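Local coordinates for protein polymerase X (Deinococcus radiodurans, PDB 2W9M) that probably catalyses template-directed DNA synthesis from deoxyribonucleoside triphosphates as a family X polymerase and also carries a zinc-binding phosphatase-like domain, at residues A[186-189]-A[194-197]; A[306-311]-A[497-502]; A[120-125]-A[166-171]; A[474-479]-A[503-508]. One frame throughout, in Å; residues are numbered along the deposited sequence.

Contact 1: residues A[186-189]-A[194-197]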
loop_
_atom_site.group_PDB
_atom_site.type_symbol
_atom_site.label_atom_id
_atom_site.label_comp_id
_atom_site.label_asym_id
_atom_site.label_seq_id
_atom_site.Cartn_x
_atom_site.Cartn_y
_atom_site.Cartn_z
ATOM N N GLY A 186 -10.631 -9.553 14.685
ATOM C CA GLY A 186 -10.123 -8.247 15.048
ATOM C C GLY A 186 -9.695 -7.391 13.874
ATOM O O GLY A 186 -10.424 -7.247 12.893
ATOM N N ASP A 187 -8.496 -6.831 13.978
ATOM C CA ASP A 187 -8.040 -5.804 13.049
ATOM C C ASP A 187 -7.843 -6.296 11.613
ATOM O O ASP A 187 -8.225 -5.606 10.670
ATOM C CB ASP A 187 -6.776 -5.127 13.584
ATOM C CG ASP A 187 -7.016 -4.409 14.904
ATOM O OD1 ASP A 187 -8.163 -4.446 15.405
ATOM O OD2 ASP A 187 -6.063 -3.806 15.443
ATOM N N VAL A 188 -7.265 -7.482 11.442
ATOM C CA VAL A 188 -7.051 -8.017 10.097
ATOM C C VAL A 188 -8.371 -8.357 9.399
ATOM O O VAL A 188 -8.504 -8.176 8.188
ATOM C CB VAL A 188 -6.107 -9.244 10.087
ATOM C CG1 VAL A 188 -4.890 -8.968 10.943
ATOM C CG2 VAL A 188 -6.825 -10.484 10.577
ATOM N N ARG A 189 -9.349 -8.828 10.168
ATOM C CA ARG A 189 -10.643 -9.210 9.607
ATOM C C ARG A 189 -11.429 -8.034 9.019
ATOM O O ARG A 189 -12.183 -8.206 8.059
ATOM C CB ARG A 189 -11.505 -9.913 10.654
ATOM C CG ARG A 189 -12.918 -10.173 10.166
ATOM C CD ARG A 189 -13.822 -10.657 11.269
ATOM N NE ARG A 189 -15.160 -10.928 10.760
ATOM C CZ ARG A 189 -16.229 -11.103 11.529
ATOM N NH1 ARG A 189 -16.117 -11.034 12.850
ATOM N NH2 ARG A 189 -17.411 -11.344 10.978
ATOM N N THR A 194 -3.610 -0.344 9.761
ATOM C CA THR A 194 -2.554 -0.771 10.663
ATOM C C THR A 194 -3.154 -1.741 11.685
ATOM O O THR A 194 -4.328 -1.625 12.037
ATOM C CB THR A 194 -1.905 0.432 11.355
ATOM O OG1 THR A 194 -0.836 0.927 10.538
ATOM C CG2 THR A 194 -1.353 0.034 12.694
ATOM N N VAL A 195 -2.356 -2.701 12.147
ATOM C CA VAL A 195 -2.881 -3.839 12.898
ATOM C C VAL A 195 -2.082 -4.170 14.162
ATOM O O VAL A 195 -0.855 -4.272 14.122
ATOM C CB VAL A 195 -2.937 -5.081 11.995
ATOM C CG1 VAL A 195 -2.636 -6.331 12.783
ATOM C CG2 VAL A 195 -4.287 -5.175 11.311
ATOM N N ARG A 196 -2.782 -4.352 15.279
ATOM C CA ARG A 196 -2.119 -4.622 16.554
ATOM C C ARG A 196 -1.540 -6.031 16.630
ATOM O O ARG A 196 -0.539 -6.263 17.310
ATOM C CB ARG A 196 -3.072 -4.390 17.727
ATOM C CG ARG A 196 -4.365 -5.187 17.652
ATOM C CD ARG A 196 -5.296 -4.851 18.817
ATOM N NE ARG A 196 -5.343 -5.897 19.836
ATOM C CZ ARG A 196 -4.367 -6.156 20.702
ATOM N NH1 ARG A 196 -3.241 -5.456 20.679
ATOM N NH2 ARG A 196 -4.518 -7.125 21.591
ATOM N N ALA A 197 -2.173 -6.971 15.938
ATOM C CA ALA A 197 -1.708 -8.351 15.940
ATOM C C ALA A 197 -2.388 -9.189 14.866
ATOM O O ALA A 197 -3.425 -8.806 14.327
ATOM C CB ALA A 197 -1.936 -8.977 17.308
#

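Contact 2: residues A[306-311]-A[497-502]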
loop_
_atom_site.group_PDB
_atom_site.type_symbol
_atom_site.label_atom_id
_atom_site.label_comp_id
_atom_site.label_asym_id
_atom_site.label_seq_id
_atom_site.Cartn_x
_atom_site.Cartn_y
_atom_site.Cartn_z
ATOM N N PRO A 306 -16.032 2.825 14.446
ATOM C CA PRO A 306 -16.760 3.937 15.068
ATOM C C PRO A 306 -17.409 4.868 14.040
ATOM O O PRO A 306 -18.559 5.264 14.217
ATOM C CB PRO A 306 -15.667 4.675 15.845
ATOM C CG PRO A 306 -14.638 3.628 16.131
ATOM C CD PRO A 306 -14.654 2.700 14.957
ATOM N N GLU A 307 -16.684 5.205 12.977
ATOM C CA GLU A 307 -17.170 6.156 11.975
ATOM C C GLU A 307 -18.449 5.674 11.290
ATOM O O GLU A 307 -19.122 6.445 10.601
ATOM C CB GLU A 307 -16.088 6.439 10.920
ATOM C CG GLU A 307 -14.806 7.080 11.460
ATOM C CD GLU A 307 -13.936 6.106 12.246
ATOM O OE1 GLU A 307 -14.080 4.880 12.046
ATOM O OE2 GLU A 307 -13.108 6.565 13.063
ATOM N N HIS A 308 -18.774 4.400 11.481
ATOM C CA HIS A 308 -19.949 3.793 10.858
ATOM C C HIS A 308 -21.194 3.821 11.753
ATOM O O HIS A 308 -22.306 3.592 11.279
ATOM C CB HIS A 308 -19.662 2.336 10.484
ATOM C CG HIS A 308 -18.691 2.167 9.359
ATOM N ND1 HIS A 308 -17.398 1.725 9.549
ATOM C CD2 HIS A 308 -18.831 2.356 8.027
ATOM C CE1 HIS A 308 -16.783 1.659 8.383
ATOM N NE2 HIS A 308 -17.630 2.036 7.442
ATOM N N ASP A 309 -21.005 4.089 13.041
ATOM C CA ASP A 309 -22.082 3.955 14.026
ATOM C C ASP A 309 -23.427 4.549 13.600
ATOM O O ASP A 309 -24.475 3.949 13.835
ATOM C CB ASP A 309 -21.658 4.541 15.375
ATOM C CG ASP A 309 -20.831 3.575 16.197
ATOM O OD1 ASP A 309 -20.649 2.418 15.756
ATOM O OD2 ASP A 309 -20.366 3.973 17.289
ATOM N N ASP A 310 -23.401 5.721 12.976
ATOM C CA ASP A 310 -24.640 6.402 12.607
ATOM C C ASP A 310 -24.944 6.330 11.108
ATOM O O ASP A 310 -26.009 6.759 10.664
ATOM C CB ASP A 310 -24.599 7.862 13.067
ATOM C CG ASP A 310 -24.315 8.000 14.555
ATOM O OD1 ASP A 310 -24.616 7.051 15.316
ATOM O OD2 ASP A 310 -23.792 9.060 14.966
ATOM N N LEU A 311 -24.011 5.777 10.335
ATOM C CA LEU A 311 -24.122 5.759 8.876
ATOM C C LEU A 311 -24.474 4.396 8.280
ATOM O O LEU A 311 -25.128 4.322 7.243
ATOM C CB LEU A 311 -22.803 6.214 8.246
ATOM C CG LEU A 311 -22.301 7.616 8.579
ATOM C CD1 LEU A 311 -20.848 7.766 8.163
ATOM C CD2 LEU A 311 -23.176 8.671 7.913
ATOM N N LEU A 497 -6.075 7.397 -1.081
ATOM C CA LEU A 497 -6.959 8.038 -0.096
ATOM C C LEU A 497 -7.483 7.171 1.055
ATOM O O LEU A 497 -7.920 6.039 0.848
ATOM C CB LEU A 497 -8.157 8.622 -0.849
ATOM C CG LEU A 497 -9.111 9.557 -0.114
ATOM C CD1 LEU A 497 -8.415 10.878 0.205
ATOM C CD2 LEU A 497 -10.368 9.789 -0.954
ATOM N N ASP A 498 -7.450 7.724 2.266
ATOM C CA ASP A 498 -7.956 7.030 3.448
ATOM C C ASP A 498 -9.429 6.680 3.270
ATOM O O ASP A 498 -10.184 7.457 2.685
ATOM C CB ASP A 498 -7.774 7.901 4.693
ATOM C CG ASP A 498 -8.000 7.131 5.981
ATOM O OD1 ASP A 498 -8.857 7.560 6.776
ATOM O OD2 ASP A 498 -7.329 6.095 6.196
ATOM N N TRP A 499 -9.842 5.517 3.771
ATOM C CA TRP A 499 -11.226 5.077 3.597
ATOM C C TRP A 499 -12.200 6.000 4.318
ATOM O O TRP A 499 -13.366 6.092 3.945
ATOM C CB TRP A 499 -11.427 3.620 4.033
ATOM C CG TRP A 499 -11.285 3.386 5.508
ATOM C CD1 TRP A 499 -10.166 2.965 6.164
ATOM C CD2 TRP A 499 -12.298 3.551 6.512
ATOM N NE1 TRP A 499 -10.414 2.864 7.511
ATOM C CE2 TRP A 499 -11.714 3.217 7.750
ATOM C CE3 TRP A 499 -13.635 3.954 6.482
ATOM C CZ2 TRP A 499 -12.427 3.271 8.948
ATOM C CZ3 TRP A 499 -14.338 4.004 7.671
ATOM C CH2 TRP A 499 -13.732 3.665 8.886
ATOM N N ARG A 500 -11.715 6.696 5.342
ATOM C CA ARG A 500 -12.554 7.632 6.077
ATOM C C ARG A 500 -12.950 8.811 5.209
ATOM O O ARG A 500 -14.085 9.267 5.262
ATOM C CB ARG A 500 -11.852 8.112 7.348
ATOM C CG ARG A 500 -11.805 7.059 8.438
ATOM C CD ARG A 500 -10.701 7.329 9.439
ATOM N NE ARG A 500 -10.434 6.149 10.254
ATOM C CZ ARG A 500 -9.607 5.171 9.899
ATOM N NH1 ARG A 500 -8.961 5.234 8.742
ATOM N NH2 ARG A 500 -9.426 4.129 10.700
ATOM N N GLU A 501 -12.015 9.305 4.406
ATOM C CA GLU A 501 -12.303 10.415 3.503
ATOM C C GLU A 501 -13.133 9.961 2.303
ATOM O O GLU A 501 -13.973 10.709 1.805
ATOM C CB GLU A 501 -11.013 11.088 3.041
ATOM C CG GLU A 501 -10.197 11.697 4.175
ATOM C CD GLU A 501 -10.933 12.811 4.904
ATOM O OE1 GLU A 501 -12.000 13.249 4.419
ATOM O OE2 GLU A 501 -10.441 13.254 5.963
ATOM N N ALA A 502 -12.899 8.734 1.849
ATOM C CA ALA A 502 -13.694 8.136 0.780
ATOM C C ALA A 502 -15.148 7.954 1.211
ATOM O O ALA A 502 -16.066 8.128 0.416
ATOM C CB ALA A 502 -13.099 6.802 0.361
#

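Contact 3: residues A[120-125]-A[166-171]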
loop_
_atom_site.group_PDB
_atom_site.type_symbol
_atom_site.label_atom_id
_atom_site.label_comp_id
_atom_site.label_asym_id
_atom_site.label_seq_id
_atom_site.Cartn_x
_atom_site.Cartn_y
_atom_site.Cartn_z
ATOM N N SER A 120 8.857 -6.179 -0.591
ATOM C CA SER A 120 8.496 -5.730 0.753
ATOM C C SER A 120 9.018 -6.649 1.845
ATOM O O SER A 120 9.389 -7.790 1.586
ATOM C CB SER A 120 6.979 -5.566 0.885
ATOM O OG SER A 120 6.312 -6.813 0.791
ATOM N N LEU A 121 9.051 -6.135 3.068
ATOM C CA LEU A 121 9.468 -6.919 4.220
ATOM C C LEU A 121 8.677 -8.215 4.332
ATOM O O LEU A 121 9.241 -9.291 4.543
ATOM C CB LEU A 121 9.305 -6.099 5.499
ATOM C CG LEU A 121 10.604 -5.495 6.031
ATOM C CD1 LEU A 121 11.608 -5.290 4.906
ATOM C CD2 LEU A 121 10.328 -4.207 6.783
ATOM N N GLU A 122 7.363 -8.104 4.189
ATOM C CA GLU A 122 6.493 -9.266 4.289
ATOM C C GLU A 122 6.774 -10.294 3.195
ATOM O O GLU A 122 6.829 -11.495 3.459
ATOM C CB GLU A 122 5.026 -8.833 4.251
ATOM C CG GLU A 122 4.055 -9.962 3.977
ATOM C CD GLU A 122 4.207 -11.115 4.951
ATOM O OE1 GLU A 122 3.819 -12.243 4.585
ATOM O OE2 GLU A 122 4.717 -10.900 6.072
ATOM N N ARG A 123 6.944 -9.815 1.967
ATOM C CA ARG A 123 7.236 -10.683 0.828
ATOM C C ARG A 123 8.639 -11.301 0.928
ATOM O O ARG A 123 8.873 -12.411 0.443
ATOM C CB ARG A 123 7.073 -9.900 -0.480
ATOM C CG ARG A 123 7.478 -10.653 -1.732
ATOM C CD ARG A 123 6.429 -11.671 -2.144
ATOM N NE ARG A 123 6.815 -12.363 -3.372
ATOM C CZ ARG A 123 7.497 -13.506 -3.411
ATOM N NH1 ARG A 123 7.868 -14.103 -2.285
ATOM N NH2 ARG A 123 7.803 -14.052 -4.579
ATOM N N LEU A 124 9.563 -10.578 1.556
ATOM C CA LEU A 124 10.899 -11.095 1.827
ATOM C C LEU A 124 10.794 -12.218 2.847
ATOM O O LEU A 124 11.453 -13.251 2.721
ATOM C CB LEU A 124 11.802 -9.992 2.382
ATOM C CG LEU A 124 13.292 -9.977 2.022
ATOM C CD1 LEU A 124 14.055 -9.088 2.996
ATOM C CD2 LEU A 124 13.896 -11.367 1.993
ATOM N N ARG A 125 9.960 -12.012 3.861
ATOM C CA ARG A 125 9.789 -13.002 4.919
ATOM C C ARG A 125 9.203 -14.300 4.374
ATOM O O ARG A 125 9.574 -15.389 4.807
ATOM C CB ARG A 125 8.901 -12.465 6.033
ATOM C CG ARG A 125 8.548 -13.517 7.057
ATOM C CD ARG A 125 7.282 -13.167 7.798
ATOM N NE ARG A 125 6.440 -14.348 7.929
ATOM C CZ ARG A 125 5.392 -14.596 7.152
ATOM N NH1 ARG A 125 5.052 -13.734 6.208
ATOM N NH2 ARG A 125 4.679 -15.697 7.325
ATOM N N GLY A 166 0.152 -8.686 9.096
ATOM C CA GLY A 166 -0.847 -9.262 9.980
ATOM C C GLY A 166 -1.758 -10.252 9.274
ATOM O O GLY A 166 -2.073 -11.316 9.801
ATOM N N LEU A 167 -2.185 -9.900 8.068
ATOM C CA LEU A 167 -3.096 -10.747 7.304
ATOM C C LEU A 167 -2.389 -11.999 6.791
ATOM O O LEU A 167 -2.944 -13.096 6.840
ATOM C CB LEU A 167 -3.703 -9.959 6.140
ATOM C CG LEU A 167 -4.967 -10.494 5.463
ATOM C CD1 LEU A 167 -5.939 -11.029 6.493
ATOM C CD2 LEU A 167 -5.622 -9.398 4.631
ATOM N N ALA A 168 -1.163 -11.830 6.302
ATOM C CA ALA A 168 -0.359 -12.958 5.837
ATOM C C ALA A 168 -0.114 -13.968 6.954
ATOM O O ALA A 168 -0.277 -15.170 6.757
ATOM C CB ALA A 168 0.968 -12.466 5.271
ATOM N N VAL A 169 0.277 -13.478 8.126
ATOM C CA VAL A 169 0.542 -14.356 9.261
ATOM C C VAL A 169 -0.724 -15.073 9.734
ATOM O O VAL A 169 -0.696 -16.272 10.006
ATOM C CB VAL A 169 1.206 -13.601 10.431
ATOM C CG1 VAL A 169 1.256 -14.483 11.670
ATOM C CG2 VAL A 169 2.607 -13.141 10.031
ATOM N N ALA A 170 -1.834 -14.348 9.817
ATOM C CA ALA A 170 -3.098 -14.970 10.206
ATOM C C ALA A 170 -3.519 -16.038 9.198
ATOM O O ALA A 170 -3.985 -17.114 9.579
ATOM C CB ALA A 170 -4.190 -13.928 10.373
ATOM N N GLU A 171 -3.353 -15.745 7.913
ATOM C CA GLU A 171 -3.662 -16.721 6.865
ATOM C C GLU A 171 -2.780 -17.969 6.962
ATOM O O GLU A 171 -3.256 -19.088 6.776
ATOM C CB GLU A 171 -3.561 -16.082 5.475
ATOM C CG GLU A 171 -2.825 -16.928 4.431
ATOM C CD GLU A 171 -1.486 -16.322 3.995
ATOM O OE1 GLU A 171 -1.495 -15.241 3.359
ATOM O OE2 GLU A 171 -0.427 -16.933 4.271
#

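Contact 4: residues A[474-479]-A[503-508]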
loop_
_atom_site.group_PDB
_atom_site.type_symbol
_atom_site.label_atom_id
_atom_site.label_comp_id
_atom_site.label_asym_id
_atom_site.label_seq_id
_atom_site.Cartn_x
_atom_site.Cartn_y
_atom_site.Cartn_z
ATOM N N ALA A 474 -10.594 20.885 0.254
ATOM C CA ALA A 474 -10.421 21.831 -0.842
ATOM C C ALA A 474 -9.935 21.110 -2.097
ATOM O O ALA A 474 -10.460 21.327 -3.193
ATOM C CB ALA A 474 -9.444 22.925 -0.448
ATOM N N VAL A 475 -8.932 20.249 -1.931
ATOM C CA VAL A 475 -8.361 19.517 -3.059
ATOM C C VAL A 475 -9.388 18.586 -3.694
ATOM O O VAL A 475 -9.544 18.567 -4.915
ATOM C CB VAL A 475 -7.120 18.700 -2.655
ATOM C CG1 VAL A 475 -6.615 17.896 -3.840
ATOM C CG2 VAL A 475 -6.029 19.617 -2.135
ATOM N N LEU A 476 -10.088 17.822 -2.860
ATOM C CA LEU A 476 -11.117 16.907 -3.342
ATOM C C LEU A 476 -12.233 17.658 -4.063
ATOM O O LEU A 476 -12.777 17.173 -5.055
ATOM C CB LEU A 476 -11.685 16.072 -2.191
ATOM C CG LEU A 476 -10.733 15.057 -1.563
ATOM C CD1 LEU A 476 -11.467 14.157 -0.580
ATOM C CD2 LEU A 476 -10.062 14.225 -2.641
ATOM N N GLY A 477 -12.570 18.842 -3.563
ATOM C CA GLY A 477 -13.551 19.691 -4.216
ATOM C C GLY A 477 -13.095 20.046 -5.618
ATOM O O GLY A 477 -13.884 20.029 -6.565
ATOM N N ALA A 478 -11.808 20.356 -5.752
ATOM C CA ALA A 478 -11.227 20.666 -7.052
ATOM C C ALA A 478 -11.278 19.456 -7.986
ATOM O O ALA A 478 -11.414 19.606 -9.201
ATOM C CB ALA A 478 -9.813 21.164 -6.893
ATOM N N CYS A 479 -11.177 18.258 -7.418
ATOM C CA CYS A 479 -11.291 17.032 -8.207
ATOM C C CYS A 479 -12.707 16.890 -8.741
ATOM O O CYS A 479 -12.913 16.576 -9.915
ATOM C CB CYS A 479 -10.940 15.799 -7.366
ATOM S SG CYS A 479 -9.186 15.609 -6.997
ATOM N N LEU A 503 -15.346 7.591 2.474
ATOM C CA LEU A 503 -16.686 7.433 3.031
ATOM C C LEU A 503 -17.451 8.751 2.968
ATOM O O LEU A 503 -18.631 8.775 2.635
ATOM C CB LEU A 503 -16.614 6.936 4.482
ATOM C CG LEU A 503 -17.944 6.720 5.209
ATOM C CD1 LEU A 503 -18.808 5.709 4.475
ATOM C CD2 LEU A 503 -17.702 6.277 6.642
ATOM N N ARG A 504 -16.767 9.846 3.281
ATOM C CA ARG A 504 -17.387 11.166 3.274
ATOM C C ARG A 504 -17.690 11.680 1.870
ATOM O O ARG A 504 -18.603 12.480 1.683
ATOM C CB ARG A 504 -16.502 12.176 4.012
ATOM C CG ARG A 504 -16.509 12.018 5.522
ATOM C CD ARG A 504 -15.547 12.984 6.200
ATOM N NE ARG A 504 -15.950 14.379 6.047
ATOM C CZ ARG A 504 -15.203 15.320 5.477
ATOM N NH1 ARG A 504 -14.003 15.022 5.003
ATOM N NH2 ARG A 504 -15.648 16.566 5.388
ATOM N N TRP A 505 -16.920 11.223 0.884
ATOM C CA TRP A 505 -17.004 11.764 -0.474
ATOM C C TRP A 505 -17.576 10.781 -1.493
ATOM O O TRP A 505 -17.577 11.065 -2.693
ATOM C CB TRP A 505 -15.621 12.230 -0.947
ATOM C CG TRP A 505 -15.187 13.547 -0.382
ATOM C CD1 TRP A 505 -14.592 13.768 0.826
ATOM C CD2 TRP A 505 -15.308 14.831 -1.010
ATOM N NE1 TRP A 505 -14.337 15.111 0.992
ATOM C CE2 TRP A 505 -14.769 15.786 -0.124
ATOM C CE3 TRP A 505 -15.821 15.267 -2.238
ATOM C CZ2 TRP A 505 -14.728 17.147 -0.422
ATOM C CZ3 TRP A 505 -15.780 16.616 -2.536
ATOM C CH2 TRP A 505 -15.238 17.541 -1.632
ATOM N N ARG A 506 -18.066 9.638 -1.020
ATOM C CA ARG A 506 -18.537 8.577 -1.911
ATOM C C ARG A 506 -19.634 9.006 -2.882
ATOM O O ARG A 506 -19.835 8.366 -3.914
ATOM C CB ARG A 506 -18.987 7.340 -1.124
ATOM C CG ARG A 506 -19.790 7.623 0.137
ATOM C CD ARG A 506 -20.536 6.370 0.575
ATOM N NE ARG A 506 -21.878 6.331 0.002
ATOM C CZ ARG A 506 -22.469 5.232 -0.452
ATOM N NH1 ARG A 506 -21.829 4.074 -0.419
ATOM N NH2 ARG A 506 -23.696 5.294 -0.953
ATOM N N GLU A 507 -20.341 10.080 -2.551
ATOM C CA GLU A 507 -21.437 10.560 -3.384
ATOM C C GLU A 507 -20.945 11.528 -4.450
ATOM O O GLU A 507 -21.657 11.809 -5.413
ATOM C CB GLU A 507 -22.486 11.268 -2.525
ATOM C CG GLU A 507 -23.002 10.458 -1.348
ATOM C CD GLU A 507 -24.130 9.523 -1.730
ATOM O OE1 GLU A 507 -24.053 8.907 -2.815
ATOM O OE2 GLU A 507 -25.095 9.403 -0.943
ATOM N N ARG A 508 -19.726 12.033 -4.280
ATOM C CA ARG A 508 -19.256 13.154 -5.090
ATOM C C ARG A 508 -18.063 12.846 -6.001
ATOM O O ARG A 508 -17.736 13.631 -6.888
ATOM C CB ARG A 508 -18.943 14.355 -4.192
ATOM C CG ARG A 508 -20.110 14.755 -3.291
ATOM C CD ARG A 508 -20.155 16.260 -3.074
ATOM N NE ARG A 508 -19.364 16.688 -1.925
ATOM C CZ ARG A 508 -18.844 17.906 -1.792
ATOM N NH1 ARG A 508 -19.016 18.808 -2.750
ATOM N NH2 ARG A 508 -18.142 18.216 -0.709
#

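Contact 1: residues A[186-189]-A[194-197]
Asp-187 points its side chain at the backbone bend of Val-195 and Arg-196, and its two ends do different work. The methylene lies against a valine branch, CB of Asp-187 to CG2 of Val-195 at 3.4 Å, while the carboxylate reaches on to the next peptide. There OD2 of Asp-187 accepts a weak but nearly straight bond from Arg-196 N (3.3 Å, 168°). With CG of Asp-187 anti to its own carbonyl carbon (chi1 -62°), the carboxylate is carried over the start of the Arg-196 side chain, and OD2 sits 3.1 Å from Arg-196 CG. The side chains cross at about a right angle, carboxylate and guanidinium planes 71° apart. The arginine, bent at chi3, carries its head away to Glu-234, leaving NE of Arg-196 4.9 Å from OD2 of Asp-187.

On the apolar side, Val-188 turns CG1 toward the strand. This methyl lies 3.9 Å from CG2 of Val-195 and 3.7 Å from the carbonyl O of Ala-197; compact branched residues suit such a narrow helix-strand seam. Strand, Gly-186, short arginine-rich helix and following strand resemble the GS motif of polymerase beta-like nucleotidyltransferases, with Asp-187 apparently in the serine position. Asp-187 N donates to Glu-199, farther along strand 194-203. Bridged to Arg-190 through OD1 and weakly bonded to Arg-196 N through OD2, with Arg-160 as a weaker, longer partner, the buried carboxylate of Asp-187 is fixed between helix and strand.

Contact 2: residues A[306-311]-A[497-502]
At the seam between the polymerase part of the chain and the PHP-type domain with its seven-stranded parallel sheet, Glu-307 and His-308 meet Trp-499 and Arg-500. The first pair belongs to a 3-10 turn, the second to the opening of helix 499-505. His-308 and Trp-499 come from opposite directions with their rings almost parallel, planes 2° apart, but slid so far that they barely overlap: the centroid of the His-308 ring is 5.2 Å from that of the six-membered ring of Trp-499. The nearest atoms are CE1 of His-308 and CZ3 of Trp-499, 3.5 Å apart. NE2 of His-308 bonds to the carbonyl O of Lys-535, and the side chain of Lys-535 makes a cation-pi contact with Trp-499. Lys-535 thus touches both rings, by its carbonyl and by its side chain.

Glu-307 approaches across the indole, its carboxylate turned 82° from the ring plane, and OE1 of Glu-307 lies 3.4 Å from CH2 of Trp-499. Its other oxygen, OE2, makes a long salt bridge at the guanidinium edge of Arg-500. Tryptophan suits this buried place because it offers a broad apolar plate, and arginine because its aliphatic CG rests on that plate while its head meets acids at its edge; CZ2 of Trp-499 sits 3.5 Å above the centre of the Arg-500 guanidinium. NH2 of Arg-500 pairs with Glu-193 from the polymerase part. Asp-498, the N-cap, completes the network: its OD1 takes NH1 of Arg-500 through the syn lone pair, in the guanidinium plane, at 3.0 Å and 165°.

Contact 3: residues A[120-125]-A[166-171]
Two helices running roughly the same way, with axes 10.9 Å apart and inclined at 28°, meet where Glu-122 and Arg-125 of helix 121-130 face Ala-168 and Val-169 of helix 163-176. Alanine fits opposite a carboxylate because its methyl leaves room for the larger group: CD of Glu-122 lies 3.5 Å from CB of Ala-168, and the still closer approach modelled for OE1 is doubtful. CG of Glu-122 stands anti to its backbone N (chi1 164°), and a bend at chi2 then lays the acid between the helices.

One turn later Arg-125 sends its head to the same place, and the two are paired within their helix, with OE1 of Glu-122 in the guanidinium plane, though the modelled separation is too short to be taken literally. Helix 121-130 belongs to the second helix-hairpin-helix region, and it starts at the N-cap Ser-120, whose OG accepts from Arg-123 N (3.3 Å, 159°). Val-169 supplies the apolar cover: its CG2 sits 4.2 Å above the centre of the Arg-125 guanidinium. Acids outside the segments also pair with this buried cation, Glu-229 at NE and Glu-172 at NH2.

Contact 4: residues A[474-479]-A[503-508]
Leu-476 and Trp-505 join neighbouring helices of the PHP-type domain, each of which follows a strand of the parallel sheet in successive beta-alpha units. The tight part is one face of the indole. CD1 of Leu-476 stands over the five-membered ring of Trp-505 in a CH-pi contact, 3.5 Å from its centroid and only 14° off the normal, while CB of Leu-476 rests 3.7 Å from CZ2 of Trp-505 nearer the rim. CG anti to the carbonyl carbon (chi1 -68°) and an extended chi2 together carry CD1 over the ring. Glycine suits the next position, since it lets the indole come up to the helix backbone: N of Gly-477 is 3.5 Å from CH2 of Trp-505.

The exposed side carries charged arginines, Arg-504 and Arg-508. Arg-504 pairs with Asp-473; separately, that acid takes a weak bond from the indole N-H, NE1 of Trp-505. Arginine serves well on the other face of the indole, being flat enough to lie on a ring and charged enough to face water. Arg-508, past the helix, folds back there and pairs with Glu-480, and CZ3 of Trp-505 lies 3.3 Å above the centre of the Arg-508 guanidinium.

The four contacts form two touching pairs. Contacts 1 and 3, centres 13 Å apart, share the polymerase part: CG1 of Val-188 packs 3.8 Å from C of Gly-166, so helix 163-176 lies between helix 121-130 and the palm-like strand-helix-strand. Contacts 2 and 4, also with centres 13 Å apart, use successive parts of helix 499-505, and CD1 of Leu-311 meets CD2 of Leu-503 at 3.8 Å. Contacts 1 and 2 do not touch, their nearest atoms being about 7 Å apart, yet Glu-193, beside contact 1, reaches Arg-500 in contact 2. In contact 4 the side chain of Leu-476 is about 11 Å from that of His-456, a ligand of one of the three zinc ions.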